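Local coordinates for protein putative drug/sodium antiporter (Escherichia coli, PDB 4Z3N) that probably transports the genotoxin colibactin or its precursor across the membrane as a MATE-family antiporter, embedded there by bundled helices, at residues Phe280-Arg283 / Ala288-Ala291; Ile388-Ser393 / Leu410-Phe415; Ser405-Leu410 / Ala447-Arg452; Val418-Leu423 / Ala439-Phe444. One frame throughout, in Å; residues are numbered along the deposited sequence.

Contact 1: residues Phe280-Arg283 / Ala288-Ala291; sequences FIVR and AMAA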
loop_
_atom_site.group_PDB
_atom_site.type_symbol
_atom_site.label_atom_id
_atom_site.label_comp_id
_atom_site.label_asym_id
_atom_site.label_seq_id
_atom_site.Cartn_x
_atom_site.Cartn_y
_atom_site.Cartn_z
ATOM N N PHE A 280 15.527 -9.793 14.554
ATOM C CA PHE A 280 16.070 -9.268 15.799
ATOM C C PHE A 280 15.139 -9.529 17.013
ATOM O O PHE A 280 15.588 -9.967 18.081
ATOM C CB PHE A 280 16.341 -7.766 15.656
ATOM C CG PHE A 280 17.701 -7.432 15.090
ATOM C CD1 PHE A 280 18.821 -7.455 15.893
ATOM C CD2 PHE A 280 17.853 -7.052 13.764
ATOM C CE1 PHE A 280 20.079 -7.134 15.385
ATOM C CE2 PHE A 280 19.108 -6.727 13.244
ATOM C CZ PHE A 280 20.222 -6.774 14.055
ATOM N N ILE A 281 13.847 -9.259 16.845
ATOM C CA ILE A 281 12.903 -9.359 17.950
ATOM C C ILE A 281 12.849 -10.785 18.507
ATOM O O ILE A 281 12.791 -10.992 19.717
ATOM C CB ILE A 281 11.483 -8.918 17.513
ATOM C CG1 ILE A 281 11.496 -7.460 17.076
ATOM C CG2 ILE A 281 10.497 -9.065 18.642
ATOM C CD1 ILE A 281 11.841 -6.499 18.179
ATOM N N VAL A 282 12.885 -11.755 17.602
ATOM C CA VAL A 282 12.725 -13.170 17.933
ATOM C C VAL A 282 13.960 -13.745 18.644
ATOM O O VAL A 282 13.834 -14.451 19.643
ATOM C CB VAL A 282 12.421 -13.997 16.647
ATOM C CG1 VAL A 282 13.408 -15.126 16.494
ATOM C CG2 VAL A 282 10.989 -14.516 16.655
ATOM N N ARG A 283 15.145 -13.425 18.130
ATOM C CA ARG A 283 16.401 -13.868 18.718
ATOM C C ARG A 283 16.654 -13.238 20.091
ATOM O O ARG A 283 17.497 -13.719 20.847
ATOM C CB ARG A 283 17.573 -13.560 17.770
ATOM C CG ARG A 283 18.957 -13.883 18.345
ATOM C CD ARG A 283 20.000 -14.112 17.254
ATOM N NE ARG A 283 20.838 -12.937 17.024
ATOM C CZ ARG A 283 21.937 -12.648 17.718
ATOM N NH1 ARG A 283 22.339 -13.444 18.700
ATOM N NH2 ARG A 283 22.638 -11.557 17.431
ATOM N N ALA A 288 8.294 -10.417 22.613
ATOM C CA ALA A 288 8.299 -9.206 21.800
ATOM C C ALA A 288 7.822 -9.501 20.372
ATOM O O ALA A 288 7.161 -8.671 19.732
ATOM C CB ALA A 288 9.677 -8.586 21.787
ATOM N N MET A 289 8.144 -10.693 19.879
ATOM C CA MET A 289 7.678 -11.093 18.561
ATOM C C MET A 289 6.172 -11.330 18.581
ATOM O O MET A 289 5.479 -10.968 17.631
ATOM C CB MET A 289 8.416 -12.340 18.071
ATOM C CG MET A 289 7.973 -12.803 16.694
ATOM S SD MET A 289 8.334 -11.594 15.396
ATOM C CE MET A 289 6.686 -11.252 14.791
ATOM N N ALA A 290 5.668 -11.918 19.667
ATOM C CA ALA A 290 4.226 -12.042 19.861
ATOM C C ALA A 290 3.544 -10.668 20.045
ATOM O O ALA A 290 2.437 -10.444 19.532
ATOM C CB ALA A 290 3.929 -12.943 21.042
ATOM N N ALA A 291 4.199 -9.757 20.767
ATOM C CA ALA A 291 3.669 -8.394 20.950
ATOM C C ALA A 291 3.429 -7.682 19.605
ATOM O O ALA A 291 2.348 -7.148 19.352
ATOM C CB ALA A 291 4.607 -7.569 21.823
#
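Ile281 and Met289 each owe their contact to the first torsion: in Ile281, with CG1 at chi1 -62°, the other branch, CG2, falls anti to the backbone N and meets Ala288 and Met289, while in Met289 it is CG that stands anti (chi1 -180°) and meets Val282. Ile281 CG2 is thereby laid over the backbone between Ala288 and Met289, 3.1 Å from Met289 N, with the methyl Ala288 CB 3.3 Å away and Met289 CB 3.9 Å from it. A beta-branched residue suits this place because one arm can lean on the neighbouring helix while CG1 lies beside the backbone N. The small methyl of Ala288 fits against Ile281 CG2. The backbones come closest next to the turn, 5.5 Å between Val282 CA and Met289 CA. Here Val282 CG2 touches Met289 CG at 3.5 Å, the two side chains crossing obliquely. Met289 sets out toward helix 250-284, but bends at chi2 (64°) and chi3 turn the sulfur end aside; flexible and unbranched, it can follow an uneven surface. The contact is wholly apolar, without a hydrogen bond across it. On the buried side Ile281 and Ala288 both rest on Ile432. Helices 250-284 and 286-322 follow each other with almost no linker, and the arrangement is that of the tight turn of a helical hairpin, in the second MatE region of the transporter's all-helical fold.

Contact 2: residues Ile388-Ser393 / Leu410-Phe415; sequences ISLLAS and LMRHVF. With OLC ((2R)-2,3-dihydroxypropyl (9Z)-octadec-9-enoate), chain B.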
loop_
_atom_site.group_PDB
_atom_site.type_symbol
_atom_site.label_atom_id
_atom_site.label_comp_id
_atom_site.label_asym_id
_atom_site.label_seq_id
_atom_site.Cartn_x
_atom_site.Cartn_y
_atom_site.Cartn_z
ATOM N N ILE A 388 6.367 12.409 6.426
ATOM C CA ILE A 388 7.240 13.369 5.765
ATOM C C ILE A 388 8.014 12.721 4.617
ATOM O O ILE A 388 7.996 13.222 3.486
ATOM C CB ILE A 388 8.198 14.031 6.786
ATOM C CG1 ILE A 388 7.376 14.859 7.789
ATOM C CG2 ILE A 388 9.191 14.936 6.073
ATOM C CD1 ILE A 388 7.968 14.948 9.152
ATOM N N SER A 389 8.659 11.587 4.884
ATOM C CA SER A 389 9.392 10.883 3.835
ATOM C C SER A 389 8.480 10.065 2.904
ATOM O O SER A 389 8.735 9.973 1.699
ATOM C CB SER A 389 10.452 9.983 4.447
ATOM O OG SER A 389 9.842 8.858 5.029
ATOM N N LEU A 390 7.406 9.490 3.440
ATOM C CA LEU A 390 6.514 8.712 2.585
ATOM C C LEU A 390 5.762 9.563 1.520
ATOM O O LEU A 390 5.618 9.132 0.373
ATOM C CB LEU A 390 5.533 7.925 3.441
ATOM C CG LEU A 390 4.675 6.967 2.619
ATOM C CD1 LEU A 390 4.655 5.642 3.285
ATOM C CD2 LEU A 390 3.242 7.475 2.431
ATOM N N LEU A 391 5.302 10.761 1.886
ATOM C CA LEU A 391 4.731 11.700 0.919
ATOM C C LEU A 391 5.806 12.249 -0.037
ATOM O O LEU A 391 5.540 12.466 -1.229
ATOM C CB LEU A 391 4.011 12.853 1.636
ATOM C CG LEU A 391 2.724 12.468 2.398
ATOM C CD1 LEU A 391 2.153 13.633 3.235
ATOM C CD2 LEU A 391 1.660 11.875 1.449
ATOM N N ALA A 392 7.018 12.465 0.469
ATOM C CA ALA A 392 8.127 12.818 -0.416
ATOM C C ALA A 392 8.312 11.763 -1.517
ATOM O O ALA A 392 8.606 12.113 -2.664
ATOM C CB ALA A 392 9.422 13.002 0.377
ATOM N N SER A 393 8.131 10.482 -1.176
ATOM C CA SER A 393 8.220 9.394 -2.169
ATOM C C SER A 393 7.131 9.459 -3.241
ATOM O O SER A 393 7.373 9.192 -4.413
ATOM C CB SER A 393 8.151 8.029 -1.490
ATOM O OG SER A 393 9.404 7.708 -0.930
ATOM N N LEU A 410 14.721 3.535 1.294
ATOM C CA LEU A 410 15.909 2.834 1.760
ATOM C C LEU A 410 16.454 3.492 3.000
ATOM O O LEU A 410 16.927 2.834 3.926
ATOM C CB LEU A 410 16.981 2.817 0.678
ATOM C CG LEU A 410 16.736 1.842 -0.462
ATOM C CD1 LEU A 410 17.815 2.012 -1.516
ATOM C CD2 LEU A 410 16.708 0.430 0.087
ATOM N N MET A 411 16.397 4.813 2.990
ATOM C CA MET A 411 16.857 5.620 4.100
ATOM C C MET A 411 15.981 5.379 5.314
ATOM O O MET A 411 16.453 5.461 6.441
ATOM C CB MET A 411 16.852 7.099 3.718
ATOM C CG MET A 411 17.601 8.004 4.692
ATOM S SD MET A 411 19.393 7.814 4.573
ATOM C CE MET A 411 19.484 6.836 3.072
ATOM N N ARG A 412 14.699 5.100 5.092
ATOM C CA ARG A 412 13.783 4.859 6.214
ATOM C C ARG A 412 13.859 3.437 6.782
ATOM O O ARG A 412 13.898 3.265 7.990
ATOM C CB ARG A 412 12.331 5.185 5.826
ATOM C CG ARG A 412 11.428 5.364 7.043
ATOM C CD ARG A 412 9.979 5.760 6.734
ATOM N NE ARG A 412 9.302 4.864 5.795
ATOM C CZ ARG A 412 8.958 5.200 4.550
ATOM N NH1 ARG A 412 9.221 6.418 4.099
ATOM N NH2 ARG A 412 8.350 4.315 3.754
ATOM N N HIS A 413 13.835 2.422 5.923
ATOM C CA HIS A 413 13.801 1.033 6.399
ATOM C C HIS A 413 15.120 0.246 6.483
ATOM O O HIS A 413 15.134 -0.820 7.076
ATOM C CB HIS A 413 12.824 0.230 5.536
ATOM C CG HIS A 413 11.398 0.654 5.697
ATOM N ND1 HIS A 413 10.785 1.552 4.853
ATOM C CD2 HIS A 413 10.476 0.335 6.636
ATOM C CE1 HIS A 413 9.540 1.753 5.250
ATOM N NE2 HIS A 413 9.329 1.026 6.331
ATOM N N VAL A 414 16.216 0.740 5.912
ATOM C CA VAL A 414 17.452 -0.058 5.885
ATOM C C VAL A 414 18.755 0.648 6.304
ATOM O O VAL A 414 19.378 0.247 7.275
ATOM C CB VAL A 414 17.687 -0.659 4.486
ATOM C CG1 VAL A 414 19.027 -1.376 4.453
ATOM C CG2 VAL A 414 16.588 -1.611 4.143
ATOM N N PHE A 415 19.172 1.669 5.557
ATOM C CA PHE A 415 20.490 2.291 5.731
ATOM C C PHE A 415 20.878 2.801 7.138
ATOM O O PHE A 415 22.064 2.904 7.465
ATOM C CB PHE A 415 20.619 3.454 4.749
ATOM C CG PHE A 415 20.845 3.021 3.325
ATOM C CD1 PHE A 415 21.635 1.915 3.043
ATOM C CD2 PHE A 415 20.269 3.717 2.270
ATOM C CE1 PHE A 415 21.839 1.516 1.739
ATOM C CE2 PHE A 415 20.477 3.322 0.972
ATOM C CZ PHE A 415 21.255 2.220 0.698
HETATM C C18 OLC B . 5.202 2.250 5.290
HETATM C C10 OLC B . 7.507 3.471 13.688
HETATM C C9 OLC B . 6.552 2.520 13.640
HETATM C C17 OLC B . 5.328 2.397 6.794
HETATM C C11 OLC B . 8.642 3.491 12.682
HETATM C C8 OLC B . 5.988 1.963 14.938
HETATM C C24 OLC B . 13.698 -1.403 11.384
HETATM C C16 OLC B . 6.785 2.588 7.150
HETATM C C12 OLC B . 8.545 2.352 11.676
HETATM C C7 OLC B . 4.866 0.971 14.692
HETATM C C15 OLC B . 6.937 2.852 8.643
HETATM C C13 OLC B . 8.875 2.871 10.276
HETATM C C6 OLC B . 5.417 -0.372 14.256
HETATM C C14 OLC B . 8.158 2.111 9.174
HETATM C C5 OLC B . 6.566 -0.799 15.146
HETATM C C4 OLC B . 7.423 -1.828 14.421
HETATM C C3 OLC B . 7.763 -1.344 13.026
HETATM C C2 OLC B . 8.937 -2.103 12.436
HETATM C C21 OLC B . 11.651 -0.161 10.690
HETATM C C1 OLC B . 9.674 -1.225 11.433
HETATM C C22 OLC B . 13.088 -0.498 10.330
HETATM O O19 OLC B . 9.092 -0.365 10.786
HETATM O O25 OLC B . 14.449 -2.419 10.751
HETATM O O23 OLC B . 13.122 -1.160 9.080
HETATM O O20 OLC B . 11.072 -1.278 11.343
HETATM O O HOH W 1 9.061 6.374 1.629
#
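Ser389 and Arg412 stand 7.8 Å apart at their CA atoms, the nearest backbone approach between helix 382-399 and the last turn of helix 402-413, where Leu410 O takes both Val414 N and Phe415 N as the helix ends. Arg412 reaches across this separation, its guanidinium meeting Ser389 at the edge. The side chain runs out extended and then turns at chi3 (54°), and NH1 donates to Ser389 OG at 2.7 Å, with an N-H...O angle of 143° and the oxygen only 11° out of the guanidinium plane. Serine, small and polar, offers a buried oxygen to the arginine at little cost in bulk. A water close to NH1, at a separation too short to be trusted, is also bonded to Ser393 OG at 2.9 Å, extending the polar patch by one turn. Leu390 CD1 packs 4.0 Å from Arg412 NH2. The tail of a bound monoolein, the lipid of chain B, reaches Arg412 NE with its C16 at 3.7 Å, while O23 of its glycerol head donates to His413 O at 2.9 Å. Helix 432-453 closes over the pair, with Ala446 on Ser389 and Thr443 on Arg412; helix 250-284 lies against His413 through Ile269 and Ile270, and helix 326-358 packs on Leu391.

Contact 3: residues Ser405-Leu410 / Ala447-Arg452; sequences SVLLTL and ALLAWR. With OLC ((2R)-2,3-dihydroxypropyl (9Z)-octadec-9-enoate), chain F.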
loop_
_atom_site.group_PDB
_atom_site.type_symbol
_atom_site.label_atom_id
_atom_site.label_comp_id
_atom_site.label_asym_id
_atom_site.label_seq_id
_atom_site.Cartn_x
_atom_site.Cartn_y
_atom_site.Cartn_z
ATOM N N SER A 405 12.401 8.317 -4.780
ATOM C CA SER A 405 11.399 7.546 -4.085
ATOM C C SER A 405 12.065 6.400 -3.363
ATOM O O SER A 405 11.831 6.192 -2.178
ATOM C CB SER A 405 10.346 7.011 -5.060
ATOM O OG SER A 405 9.601 8.064 -5.611
ATOM N N VAL A 406 12.895 5.657 -4.089
ATOM C CA VAL A 406 13.572 4.498 -3.516
ATOM C C VAL A 406 14.634 4.917 -2.501
ATOM O O VAL A 406 14.767 4.302 -1.451
ATOM C CB VAL A 406 14.202 3.632 -4.615
ATOM C CG1 VAL A 406 15.005 2.469 -4.011
ATOM C CG2 VAL A 406 13.113 3.128 -5.553
ATOM N N LEU A 407 15.355 5.989 -2.804
ATOM C CA LEU A 407 16.316 6.561 -1.868
ATOM C C LEU A 407 15.711 6.849 -0.489
ATOM O O LEU A 407 16.339 6.589 0.534
ATOM C CB LEU A 407 16.912 7.844 -2.440
ATOM C CG LEU A 407 17.822 8.575 -1.451
ATOM C CD1 LEU A 407 18.990 7.673 -0.967
ATOM C CD2 LEU A 407 18.320 9.921 -2.031
ATOM N N LEU A 408 14.493 7.380 -0.458
ATOM C CA LEU A 408 13.863 7.745 0.803
ATOM C C LEU A 408 13.337 6.513 1.530
ATOM O O LEU A 408 13.358 6.437 2.754
ATOM C CB LEU A 408 12.743 8.758 0.565
ATOM C CG LEU A 408 13.242 10.173 0.237
ATOM C CD1 LEU A 408 12.137 11.036 -0.372
ATOM C CD2 LEU A 408 13.837 10.830 1.471
ATOM N N THR A 409 12.879 5.530 0.773
ATOM C CA THR A 409 12.405 4.299 1.379
ATOM C C THR A 409 13.576 3.486 1.961
ATOM O O THR A 409 13.444 2.837 2.998
ATOM C CB THR A 409 11.629 3.473 0.366
ATOM O OG1 THR A 409 10.565 4.277 -0.154
ATOM C CG2 THR A 409 11.036 2.244 1.023
ATOM N N LEU A 410 14.721 3.535 1.294
ATOM C CA LEU A 410 15.909 2.834 1.760
ATOM C C LEU A 410 16.454 3.492 3.000
ATOM O O LEU A 410 16.927 2.834 3.926
ATOM C CB LEU A 410 16.981 2.817 0.678
ATOM C CG LEU A 410 16.736 1.842 -0.462
ATOM C CD1 LEU A 410 17.815 2.012 -1.516
ATOM C CD2 LEU A 410 16.708 0.430 0.087
ATOM N N ALA A 447 13.114 11.864 7.387
ATOM C CA ALA A 447 12.249 13.044 7.469
ATOM C C ALA A 447 13.112 14.278 7.265
ATOM O O ALA A 447 12.726 15.225 6.601
ATOM C CB ALA A 447 11.534 13.099 8.791
ATOM N N LEU A 448 14.305 14.231 7.827
ATOM C CA LEU A 448 15.304 15.240 7.572
ATOM C C LEU A 448 15.653 15.349 6.084
ATOM O O LEU A 448 15.792 16.460 5.554
ATOM C CB LEU A 448 16.563 14.943 8.388
ATOM C CG LEU A 448 16.805 15.864 9.585
ATOM C CD1 LEU A 448 18.100 15.479 10.322
ATOM C CD2 LEU A 448 16.830 17.318 9.136
ATOM N N LEU A 449 15.817 14.204 5.425
ATOM C CA LEU A 449 16.164 14.198 4.005
ATOM C C LEU A 449 15.047 14.824 3.196
ATOM O O LEU A 449 15.289 15.757 2.443
ATOM C CB LEU A 449 16.458 12.784 3.494
ATOM C CG LEU A 449 17.025 12.662 2.063
ATOM C CD1 LEU A 449 18.199 13.605 1.805
ATOM C CD2 LEU A 449 17.446 11.222 1.775
ATOM N N ALA A 450 13.823 14.331 3.382
ATOM C CA ALA A 450 12.657 14.883 2.694
ATOM C C ALA A 450 12.573 16.404 2.797
ATOM O O ALA A 450 12.446 17.076 1.780
ATOM C CB ALA A 450 11.365 14.251 3.244
ATOM N N TRP A 451 12.634 16.924 4.023
ATOM C CA TRP A 451 12.629 18.364 4.296
ATOM C C TRP A 451 13.693 19.160 3.497
ATOM O O TRP A 451 13.429 20.275 3.031
ATOM C CB TRP A 451 12.822 18.591 5.798
ATOM C CG TRP A 451 12.850 20.036 6.244
ATOM C CD1 TRP A 451 12.218 21.089 5.654
ATOM C CD2 TRP A 451 13.554 20.578 7.376
ATOM N NE1 TRP A 451 12.487 22.254 6.338
ATOM C CE2 TRP A 451 13.301 21.968 7.398
ATOM C CE3 TRP A 451 14.373 20.022 8.371
ATOM C CZ2 TRP A 451 13.835 22.812 8.376
ATOM C CZ3 TRP A 451 14.902 20.864 9.345
ATOM C CH2 TRP A 451 14.629 22.243 9.339
ATOM N N ARG A 452 14.884 18.590 3.329
ATOM C CA ARG A 452 15.944 19.253 2.572
ATOM C C ARG A 452 15.732 19.204 1.066
ATOM O O ARG A 452 16.043 20.168 0.367
ATOM C CB ARG A 452 17.301 18.644 2.914
ATOM C CG ARG A 452 17.654 18.850 4.377
ATOM C CD ARG A 452 19.101 18.510 4.659
ATOM N NE ARG A 452 19.469 18.809 6.041
ATOM C CZ ARG A 452 20.678 18.598 6.545
ATOM N NH1 ARG A 452 21.639 18.081 5.783
ATOM N NH2 ARG A 452 20.926 18.902 7.812
HETATM C C18 OLC F . 13.379 15.382 13.225
HETATM C C10 OLC F . 9.352 22.499 8.389
HETATM C C9 OLC F . 8.528 23.330 7.713
HETATM C C17 OLC F . 13.187 15.812 11.779
HETATM C C11 OLC F . 9.026 21.022 8.533
HETATM C C8 OLC F . 8.665 23.443 6.202
HETATM C C16 OLC F . 12.034 16.793 11.662
HETATM C C12 OLC F . 10.305 20.218 8.644
HETATM C C7 OLC F . 7.933 24.656 5.655
HETATM C C15 OLC F . 11.695 17.125 10.215
HETATM C C13 OLC F . 10.148 19.022 9.576
HETATM C C6 OLC F . 8.674 25.173 4.446
HETATM C C14 OLC F . 11.531 18.621 10.057
#
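Leu449 packs against Leu407 and Leu408 where two transmembrane helices of the MATE bundle run roughly antiparallel, 151° between their directions and 10.2 Å apart at the axes of the segments. That spacing suits leucines, whose branched ends meet midway. On segment 447-452 the contact starts with Leu449 itself, whose CG is anti to its backbone N (chi1 -172°), carrying the branch across to helix 402-413. Its CD2 lies 3.6 Å from Leu408 CD2, the two side chains slanting past each other. The same Leu449 methyl touches Leu407 CD2 at 4.1 Å, and here the chains cross at about a right angle. Leu408 leaves its backbone at an angle to the other helix, but with CG anti to the carbonyl carbon (chi1 -74°) its CD2 reaches Leu449 CB, CG and CD2. Ala450 comes next. It is small enough for Leu408 CD2 to reach its backbone N at 4.0 Å, and its methyl rests on Ile388 of helix 382-399, as Leu408 rests on Ala392: three helices join here through apolar groups, with no hydrogen bond between the two segments. Trp451 then turns away from helix 402-413, where its broad apolar ring packs on a bound lipid. The chain of a monoolein (chain F) runs over one face of the indole; its C12, displaced toward the rim, sits 3.4 Å above the ring plane and 3.5 Å from Trp451 CG.

Contact 4: residues Val418-Leu423 / Ala439-Phe444; sequences VPVVYL and AMSGTF. With OLC ((2R)-2,3-dihydroxypropyl (9Z)-octadec-9-enoate), chain B.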
loop_
_atom_site.group_PDB
_atom_site.type_symbol
_atom_site.label_atom_id
_atom_site.label_comp_id
_atom_site.label_asym_id
_atom_site.label_seq_id
_atom_site.Cartn_x
_atom_site.Cartn_y
_atom_site.Cartn_z
ATOM N N VAL A 418 19.282 -0.601 10.499
ATOM C CA VAL A 418 20.052 -1.827 10.733
ATOM C C VAL A 418 21.311 -1.586 11.587
ATOM O O VAL A 418 21.476 -2.212 12.629
ATOM C CB VAL A 418 20.445 -2.502 9.406
ATOM C CG1 VAL A 418 21.533 -3.521 9.628
ATOM C CG2 VAL A 418 19.236 -3.164 8.782
ATOM N N PRO A 419 22.203 -0.680 11.152
ATOM C CA PRO A 419 23.424 -0.431 11.941
ATOM C C PRO A 419 23.151 0.138 13.334
ATOM O O PRO A 419 23.888 -0.161 14.264
ATOM C CB PRO A 419 24.207 0.582 11.084
ATOM C CG PRO A 419 23.194 1.169 10.137
ATOM C CD PRO A 419 22.192 0.075 9.885
ATOM N N VAL A 420 22.106 0.949 13.474
ATOM C CA VAL A 420 21.770 1.552 14.767
ATOM C C VAL A 420 21.115 0.538 15.718
ATOM O O VAL A 420 21.364 0.550 16.918
ATOM C CB VAL A 420 20.841 2.790 14.582
ATOM C CG1 VAL A 420 20.141 3.164 15.891
ATOM C CG2 VAL A 420 21.644 3.968 14.048
ATOM N N VAL A 421 20.286 -0.344 15.180
ATOM C CA VAL A 421 19.684 -1.381 15.991
ATOM C C VAL A 421 20.776 -2.275 16.525
ATOM O O VAL A 421 20.791 -2.605 17.713
ATOM C CB VAL A 421 18.671 -2.228 15.206
ATOM C CG1 VAL A 421 18.486 -3.587 15.876
ATOM C CG2 VAL A 421 17.355 -1.496 15.103
ATOM N N TYR A 422 21.699 -2.658 15.646
ATOM C CA TYR A 422 22.812 -3.511 16.045
ATOM C C TYR A 422 23.607 -2.833 17.156
ATOM O O TYR A 422 23.916 -3.450 18.177
ATOM C CB TYR A 422 23.730 -3.850 14.865
ATOM C CG TYR A 422 24.533 -5.101 15.152
ATOM C CD1 TYR A 422 25.706 -5.046 15.906
ATOM C CD2 TYR A 422 24.090 -6.352 14.724
ATOM C CE1 TYR A 422 26.432 -6.205 16.207
ATOM C CE2 TYR A 422 24.816 -7.517 15.010
ATOM C CZ TYR A 422 25.984 -7.432 15.750
ATOM O OH TYR A 422 26.697 -8.573 16.042
ATOM N N LEU A 423 23.910 -1.557 16.957
ATOM C CA LEU A 423 24.609 -0.764 17.957
ATOM C C LEU A 423 23.898 -0.764 19.313
ATOM O O LEU A 423 24.511 -1.058 20.342
ATOM C CB LEU A 423 24.760 0.666 17.470
ATOM C CG LEU A 423 25.418 1.531 18.533
ATOM C CD1 LEU A 423 26.722 0.855 18.888
ATOM C CD2 LEU A 423 25.630 2.971 18.061
ATOM N N ALA A 439 15.111 1.108 15.369
ATOM C CA ALA A 439 14.272 0.895 14.204
ATOM C C ALA A 439 13.585 2.178 13.744
ATOM O O ALA A 439 13.391 2.383 12.546
ATOM C CB ALA A 439 13.243 -0.189 14.497
ATOM N N MET A 440 13.234 3.051 14.684
ATOM C CA MET A 440 12.554 4.295 14.323
ATOM C C MET A 440 13.525 5.437 13.940
ATOM O O MET A 440 13.114 6.468 13.416
ATOM C CB MET A 440 11.623 4.735 15.464
ATOM C CG MET A 440 12.304 5.321 16.687
ATOM S SD MET A 440 11.092 5.883 17.916
ATOM C CE MET A 440 12.210 6.512 19.170
ATOM N N SER A 441 14.817 5.236 14.164
ATOM C CA SER A 441 15.814 6.252 13.827
ATOM C C SER A 441 15.925 6.522 12.315
ATOM O O SER A 441 16.317 7.595 11.919
ATOM C CB SER A 441 17.194 5.857 14.398
ATOM O OG SER A 441 17.739 4.746 13.706
ATOM N N GLY A 442 15.590 5.544 11.485
ATOM C CA GLY A 442 15.521 5.748 10.051
ATOM C C GLY A 442 14.422 6.711 9.629
ATOM O O GLY A 442 14.574 7.440 8.653
ATOM N N THR A 443 13.314 6.714 10.369
ATOM C CA THR A 443 12.191 7.609 10.098
ATOM C C THR A 443 12.576 9.056 10.338
ATOM O O THR A 443 12.044 9.979 9.715
ATOM C CB THR A 443 10.942 7.242 10.976
ATOM O OG1 THR A 443 10.293 6.092 10.421
ATOM C CG2 THR A 443 9.929 8.394 11.039
ATOM N N PHE A 444 13.488 9.272 11.271
ATOM C CA PHE A 444 13.833 10.653 11.565
ATOM C C PHE A 444 14.828 11.196 10.543
ATOM O O PHE A 444 14.593 12.251 9.968
ATOM C CB PHE A 444 14.304 10.774 13.017
ATOM C CG PHE A 444 13.175 10.567 13.999
ATOM C CD1 PHE A 444 12.158 11.516 14.118
ATOM C CD2 PHE A 444 13.081 9.399 14.740
ATOM C CE1 PHE A 444 11.091 11.315 14.994
ATOM C CE2 PHE A 444 12.017 9.192 15.615
ATOM C CZ PHE A 444 11.026 10.155 15.741
HETATM C C18 OLC B . 5.202 2.250 5.290
HETATM C C10 OLC B . 7.507 3.471 13.688
HETATM C C9 OLC B . 6.552 2.520 13.640
HETATM C C17 OLC B . 5.328 2.397 6.794
HETATM C C11 OLC B . 8.642 3.491 12.682
HETATM C C8 OLC B . 5.988 1.963 14.938
HETATM C C24 OLC B . 13.698 -1.403 11.384
HETATM C C16 OLC B . 6.785 2.588 7.150
HETATM C C12 OLC B . 8.545 2.352 11.676
HETATM C C7 OLC B . 4.866 0.971 14.692
HETATM C C15 OLC B . 6.937 2.852 8.643
HETATM C C13 OLC B . 8.875 2.871 10.276
HETATM C C6 OLC B . 5.417 -0.372 14.256
HETATM C C14 OLC B . 8.158 2.111 9.174
HETATM C C5 OLC B . 6.566 -0.799 15.146
HETATM C C4 OLC B . 7.423 -1.828 14.421
HETATM C C3 OLC B . 7.763 -1.344 13.026
HETATM C C2 OLC B . 8.937 -2.103 12.436
HETATM C C21 OLC B . 11.651 -0.161 10.690
HETATM C C1 OLC B . 9.674 -1.225 11.433
HETATM C C22 OLC B . 13.088 -0.498 10.330
HETATM O O19 OLC B . 9.092 -0.365 10.786
HETATM O O25 OLC B . 14.449 -2.419 10.751
HETATM O O23 OLC B . 13.122 -1.160 9.080
HETATM O O20 OLC B . 11.072 -1.278 11.343
#
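Ser441 OG, which lies against Val420, is hydrogen-bonded to Gly438 O one turn back on its own helix, the common way for a serine to hide its hydroxyl inside a membrane helix. The contact belongs to the transmembrane bundle of the MATE fold and joins helix 417-427 to helix 432-453. With chi1 at 70°, Ser441 OG stands between its backbone N and carbonyl carbon, folded close to the main chain, so that it meets Val420 CG1 at 3.6 Å without a bond between them. Helix 432-453 is kinked here: the N atoms of Gly442 and Thr443 lack the usual bond to the preceding turn, and Thr443 N makes only a weak one to Met440 O, 3.1 Å. One residue on from Val420, Val421 CG2 lies 3.4 Å from Ala439 N, and Val421 CA comes within 6.1 Å of Ala439 CA. Alanine allows this because its methyl points away and adds no bulk in between; the valine, compact and beta-branched, fills the space with one arm. Ser417 OG ties the helices further by a hydrogen bond to Ala439 O, and Val421 is backed by Phe280. Beyond the pair lies monoolein of chain B. Thr443 OG1 approaches its tail, 3.5 Å from C13, while the methyl of Ala439 meets its glycerol end, CB lying 3.4 Å from C24.

Contact 2 is the most interior of the four and the only one with a side-chain hydrogen bond between its segments. The others are partly buried: contacts 1 and 3 join their helices through apolar groups, whereas contact 4 is mixed, a serine hydroxyl lying against a valine. Contacts 2 and 3 lie about 5 Å apart between centres, share Leu410 and both use helix 402-413: a buried arginine bonded to a serine in one, leucines packed on one another in the other. Helix 432-453 serves both contact 3 and contact 4. Monoolein of chain B touches contacts 2 and 4, which also meet directly where Arg412 packs on Thr443. Contact 1, at the periphery, reaches contact 4 through Phe280.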